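Local atomic coordinates of dihydrodipicolinate synthase (Oceanobacillus iheyensis HTE831, PDB entry 3D0C), a protein that probably acts as a 4-hydroxy-tetrahydrodipicolinate synthase, a lyase of the DapA family in lysine biosynthesis. Residues 28-36 with 66-77. The protein carries 1 engineered substitution. Numbering follows the deposited sequence.
Sequences REIDWKGLD and EAKQVATRVTEL
Trp32 and Asp36, on the first turn of helix 32-44, meet Arg73 of helix 64-78; the axes of 32-36 and 66-77 pass 10.9 Å apart, with 44° between their N-to-C directions. Arg73 and Asp36 form a salt bridge. Arg73 NE donates to Asp36 OD1 at 2.9 Å, on the syn side of the carboxylate and somewhat out of its plane. The second bond, from Arg73 NH2 to Asp36 OD2, is weak, with an N-H...O angle of 127°. The bend of Arg73 at chi2 (81°) brings its guanidinium back beside Trp32, whose CB sits over one guanidinium face. The aliphatic part of Arg73 lies along the indole, with CG 3.7 Å from Trp32 CE3. Cutting Arg73 back to an alanine would probably leave the Asp36 carboxylate without its cationic mate and open a gap beside the indole. Further along the ring, Trp32 CH2 packs 3.6 Å from Gln69 CB, and the Gln69 amide stands nearly perpendicular to the indole plane. Ile30 CG2 lies over one face of the indole, and Ile30 CD1 reaches Val70 CG2 at 3.9 Å. Leu35 packs deeper, against Val70 and Val74. Leu77 CD2 packs against Asp36, 3.4 Å from Asp36 OD1. At the other end, one water donates to both Glu29 OE1 and Glu66 OE2 and accepts from Ile30 N. It links two like-charged carboxylates; Glu66 also forms a salt bridge with Arg279. Asp31 N-caps helix 32-44 through Gly34 N. This is packing between successive outer helices of the TIM barrel, those that follow strands 15-17 and 49-50.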
loop_
_atom_site.group_PDB
_atom_site.type_symbol
_atom_site.label_atom_id
_atom_site.label_comp_id
_atom_site.label_asym_id
_atom_site.label_seq_id
_atom_site.Cartn_x
_atom_site.Cartn_y
_atom_site.Cartn_z
ATOM N N ARG A 28 -17.137 -12.776 -9.116
ATOM C CA ARG A 28 -15.739 -12.355 -9.091
ATOM C C ARG A 28 -14.816 -13.436 -8.549
ATOM O O ARG A 28 -13.659 -13.157 -8.228
ATOM C CB ARG A 28 -15.559 -11.086 -8.252
ATOM C CG ARG A 28 -16.310 -9.851 -8.752
ATOM C CD ARG A 28 -15.720 -8.594 -8.116
ATOM N NE ARG A 28 -16.570 -7.411 -8.229
ATOM C CZ ARG A 28 -16.436 -6.459 -9.150
ATOM N NH1 ARG A 28 -15.480 -6.536 -10.068
ATOM N NH2 ARG A 28 -17.249 -5.410 -9.135
ATOM N N GLU A 29 -15.314 -14.665 -8.429
ATOM C CA GLU A 29 -14.477 -15.754 -7.937
ATOM C C GLU A 29 -13.410 -16.027 -8.989
ATOM O O GLU A 29 -13.576 -15.674 -10.157
ATOM C CB GLU A 29 -15.303 -17.022 -7.692
ATOM C CG GLU A 29 -16.292 -16.927 -6.531
ATOM C CD GLU A 29 -15.621 -16.595 -5.203
ATOM O OE1 GLU A 29 -14.724 -17.354 -4.770
ATOM O OE2 GLU A 29 -15.995 -15.572 -4.585
ATOM N N ILE A 30 -12.311 -16.645 -8.576
ATOM C CA ILE A 30 -11.223 -16.951 -9.494
ATOM C C ILE A 30 -11.647 -17.944 -10.572
ATOM O O ILE A 30 -12.231 -18.991 -10.281
ATOM C CB ILE A 30 -10.006 -17.537 -8.740
ATOM C CG1 ILE A 30 -9.465 -16.504 -7.746
ATOM C CG2 ILE A 30 -8.936 -17.960 -9.732
ATOM C CD1 ILE A 30 -8.339 -17.023 -6.855
ATOM N N ASP A 31 -11.349 -17.596 -11.818
ATOM C CA ASP A 31 -11.662 -18.443 -12.961
ATOM C C ASP A 31 -10.424 -19.312 -13.161
ATOM O O ASP A 31 -9.501 -18.944 -13.896
ATOM C CB ASP A 31 -11.911 -17.559 -14.180
ATOM C CG ASP A 31 -12.257 -18.347 -15.424
ATOM O OD1 ASP A 31 -12.201 -19.596 -15.398
ATOM O OD2 ASP A 31 -12.577 -17.696 -16.440
ATOM N N TRP A 32 -10.397 -20.462 -12.496
ATOM C CA TRP A 32 -9.242 -21.343 -12.579
ATOM C C TRP A 32 -8.913 -21.818 -13.983
ATOM O O TRP A 32 -7.745 -22.016 -14.313
ATOM C CB TRP A 32 -9.419 -22.529 -11.627
ATOM C CG TRP A 32 -9.473 -22.073 -10.203
ATOM C CD1 TRP A 32 -10.579 -21.974 -9.413
ATOM C CD2 TRP A 32 -8.382 -21.547 -9.436
ATOM N NE1 TRP A 32 -10.248 -21.414 -8.202
ATOM C CE2 TRP A 32 -8.906 -21.145 -8.188
ATOM C CE3 TRP A 32 -7.012 -21.378 -9.681
ATOM C CZ2 TRP A 32 -8.109 -20.575 -7.189
ATOM C CZ3 TRP A 32 -6.220 -20.810 -8.687
ATOM C CH2 TRP A 32 -6.773 -20.421 -7.456
ATOM N N LYS A 33 -9.941 -21.986 -14.808
ATOM C CA LYS A 33 -9.753 -22.421 -16.188
ATOM C C LYS A 33 -9.015 -21.302 -16.927
ATOM O O LYS A 33 -7.994 -21.540 -17.576
ATOM C CB LYS A 33 -11.116 -22.665 -16.850
ATOM C CG LYS A 33 -11.126 -23.742 -17.934
ATOM C CD LYS A 33 -10.184 -23.425 -19.080
ATOM C CE LYS A 33 -10.283 -24.489 -20.168
ATOM N NZ LYS A 33 -9.246 -24.327 -21.221
ATOM N N GLY A 34 -9.544 -20.084 -16.814
ATOM C CA GLY A 34 -8.937 -18.934 -17.463
ATOM C C GLY A 34 -7.490 -18.744 -17.049
ATOM O O GLY A 34 -6.638 -18.398 -17.877
ATOM N N LEU A 35 -7.209 -18.964 -15.765
ATOM C CA LEU A 35 -5.856 -18.832 -15.239
ATOM C C LEU A 35 -4.934 -19.874 -15.859
ATOM O O LEU A 35 -3.815 -19.555 -16.280
ATOM C CB LEU A 35 -5.850 -18.998 -13.714
ATOM C CG LEU A 35 -4.459 -19.069 -13.072
ATOM C CD1 LEU A 35 -3.653 -17.844 -13.479
ATOM C CD2 LEU A 35 -4.574 -19.157 -11.552
ATOM N N ASP A 36 -5.391 -21.125 -15.898
ATOM C CA ASP A 36 -4.577 -22.189 -16.477
ATOM C C ASP A 36 -4.246 -21.835 -17.929
ATOM O O ASP A 36 -3.110 -22.001 -18.378
ATOM C CB ASP A 36 -5.313 -23.543 -16.418
ATOM C CG ASP A 36 -5.228 -24.214 -15.034
ATOM O OD1 ASP A 36 -4.532 -23.688 -14.136
ATOM O OD2 ASP A 36 -5.856 -25.282 -14.847
ATOM N N GLU A 66 -6.618 -17.136 -1.129
ATOM C CA GLU A 66 -6.653 -17.141 -2.586
ATOM C C GLU A 66 -5.258 -16.943 -3.170
ATOM O O GLU A 66 -4.922 -17.544 -4.183
ATOM C CB GLU A 66 -7.572 -16.036 -3.115
ATOM C CG GLU A 66 -9.025 -16.165 -2.719
ATOM C CD GLU A 66 -9.856 -15.030 -3.275
ATOM O OE1 GLU A 66 -9.497 -13.859 -3.026
ATOM O OE2 GLU A 66 -10.859 -15.303 -3.962
ATOM N N ALA A 67 -4.444 -16.102 -2.540
ATOM C CA ALA A 67 -3.096 -15.863 -3.049
ATOM C C ALA A 67 -2.263 -17.141 -3.002
ATOM O O ALA A 67 -1.533 -17.455 -3.944
ATOM C CB ALA A 67 -2.412 -14.744 -2.253
ATOM N N LYS A 68 -2.367 -17.893 -1.914
ATOM C CA LYS A 68 -1.618 -19.138 -1.826
ATOM C C LYS A 68 -2.108 -20.093 -2.920
ATOM O O LYS A 68 -1.306 -20.780 -3.558
ATOM C CB LYS A 68 -1.812 -19.782 -0.453
ATOM C CG LYS A 68 -1.265 -18.958 0.698
ATOM C CD LYS A 68 -1.605 -19.607 2.022
ATOM C CE LYS A 68 -1.011 -18.832 3.182
ATOM N NZ LYS A 68 -1.462 -19.392 4.484
ATOM N N GLN A 69 -3.422 -20.128 -3.138
ATOM C CA GLN A 69 -3.997 -21.008 -4.158
ATOM C C GLN A 69 -3.500 -20.669 -5.566
ATOM O O GLN A 69 -3.233 -21.565 -6.366
ATOM C CB GLN A 69 -5.528 -20.946 -4.127
ATOM C CG GLN A 69 -6.154 -21.445 -2.831
ATOM C CD GLN A 69 -7.668 -21.554 -2.919
ATOM O OE1 GLN A 69 -8.355 -20.603 -3.299
ATOM N NE2 GLN A 69 -8.195 -22.719 -2.560
ATOM N N VAL A 70 -3.383 -19.379 -5.867
ATOM C CA VAL A 70 -2.898 -18.954 -7.176
ATOM C C VAL A 70 -1.438 -19.354 -7.353
ATOM O O VAL A 70 -1.064 -19.937 -8.369
ATOM C CB VAL A 70 -3.025 -17.420 -7.361
ATOM C CG1 VAL A 70 -2.398 -16.996 -8.685
ATOM C CG2 VAL A 70 -4.490 -17.014 -7.320
ATOM N N ALA A 71 -0.610 -19.053 -6.361
ATOM C CA ALA A 71 0.801 -19.404 -6.444
ATOM C C ALA A 71 0.939 -20.912 -6.636
ATOM O O ALA A 71 1.661 -21.380 -7.522
ATOM C CB ALA A 71 1.531 -18.963 -5.175
ATOM N N THR A 72 0.235 -21.670 -5.804
ATOM C CA THR A 72 0.284 -23.121 -5.880
ATOM C C THR A 72 -0.127 -23.603 -7.268
ATOM O O THR A 72 0.585 -24.392 -7.904
ATOM C CB THR A 72 -0.637 -23.749 -4.805
ATOM O OG1 THR A 72 -0.121 -23.439 -3.502
ATOM C CG2 THR A 72 -0.707 -25.260 -4.963
ATOM N N ARG A 73 -1.267 -23.101 -7.733
ATOM C CA ARG A 73 -1.825 -23.459 -9.040
ATOM C C ARG A 73 -0.851 -23.199 -10.188
ATOM O O ARG A 73 -0.608 -24.067 -11.034
ATOM C CB ARG A 73 -3.100 -22.657 -9.289
ATOM C CG ARG A 73 -3.820 -23.000 -10.585
ATOM C CD ARG A 73 -4.671 -24.247 -10.405
ATOM N NE ARG A 73 -5.618 -24.430 -11.502
ATOM C CZ ARG A 73 -6.676 -25.233 -11.440
ATOM N NH1 ARG A 73 -6.917 -25.921 -10.332
ATOM N NH2 ARG A 73 -7.491 -25.345 -12.481
ATOM N N VAL A 74 -0.309 -21.987 -10.233
ATOM C CA VAL A 74 0.628 -21.639 -11.287
ATOM C C VAL A 74 1.880 -22.501 -11.220
ATOM O O VAL A 74 2.314 -23.048 -12.234
ATOM C CB VAL A 74 1.036 -20.146 -11.213
ATOM C CG1 VAL A 74 2.019 -19.812 -12.346
ATOM C CG2 VAL A 74 -0.196 -19.270 -11.316
ATOM N N THR A 75 2.459 -22.633 -10.026
ATOM C CA THR A 75 3.671 -23.432 -9.860
ATOM C C THR A 75 3.493 -24.861 -10.389
ATOM O O THR A 75 4.331 -25.368 -11.148
ATOM C CB THR A 75 4.102 -23.497 -8.369
ATOM O OG1 THR A 75 4.429 -22.180 -7.905
ATOM C CG2 THR A 75 5.322 -24.402 -8.198
ATOM N N GLU A 76 2.402 -25.504 -9.984
ATOM C CA GLU A 76 2.128 -26.872 -10.406
ATOM C C GLU A 76 1.838 -26.973 -11.901
ATOM O O GLU A 76 2.296 -27.908 -12.559
ATOM C CB GLU A 76 0.971 -27.452 -9.582
ATOM C CG GLU A 76 1.224 -27.366 -8.082
ATOM C CD GLU A 76 0.193 -28.103 -7.247
ATOM O OE1 GLU A 76 -1.016 -27.973 -7.531
ATOM O OE2 GLU A 76 0.597 -28.800 -6.291
ATOM N N LEU A 77 1.096 -26.014 -12.443
ATOM C CA LEU A 77 0.785 -26.031 -13.869
ATOM C C LEU A 77 2.072 -25.874 -14.687
ATOM O O LEU A 77 2.312 -26.622 -15.641
ATOM C CB LEU A 77 -0.193 -24.909 -14.219
ATOM C CG LEU A 77 -0.618 -24.845 -15.685
ATOM C CD1 LEU A 77 -1.214 -26.180 -16.108
ATOM C CD2 LEU A 77 -1.626 -23.731 -15.870
HETATM O O HOH W 1 -12.112 -17.094 -5.707
#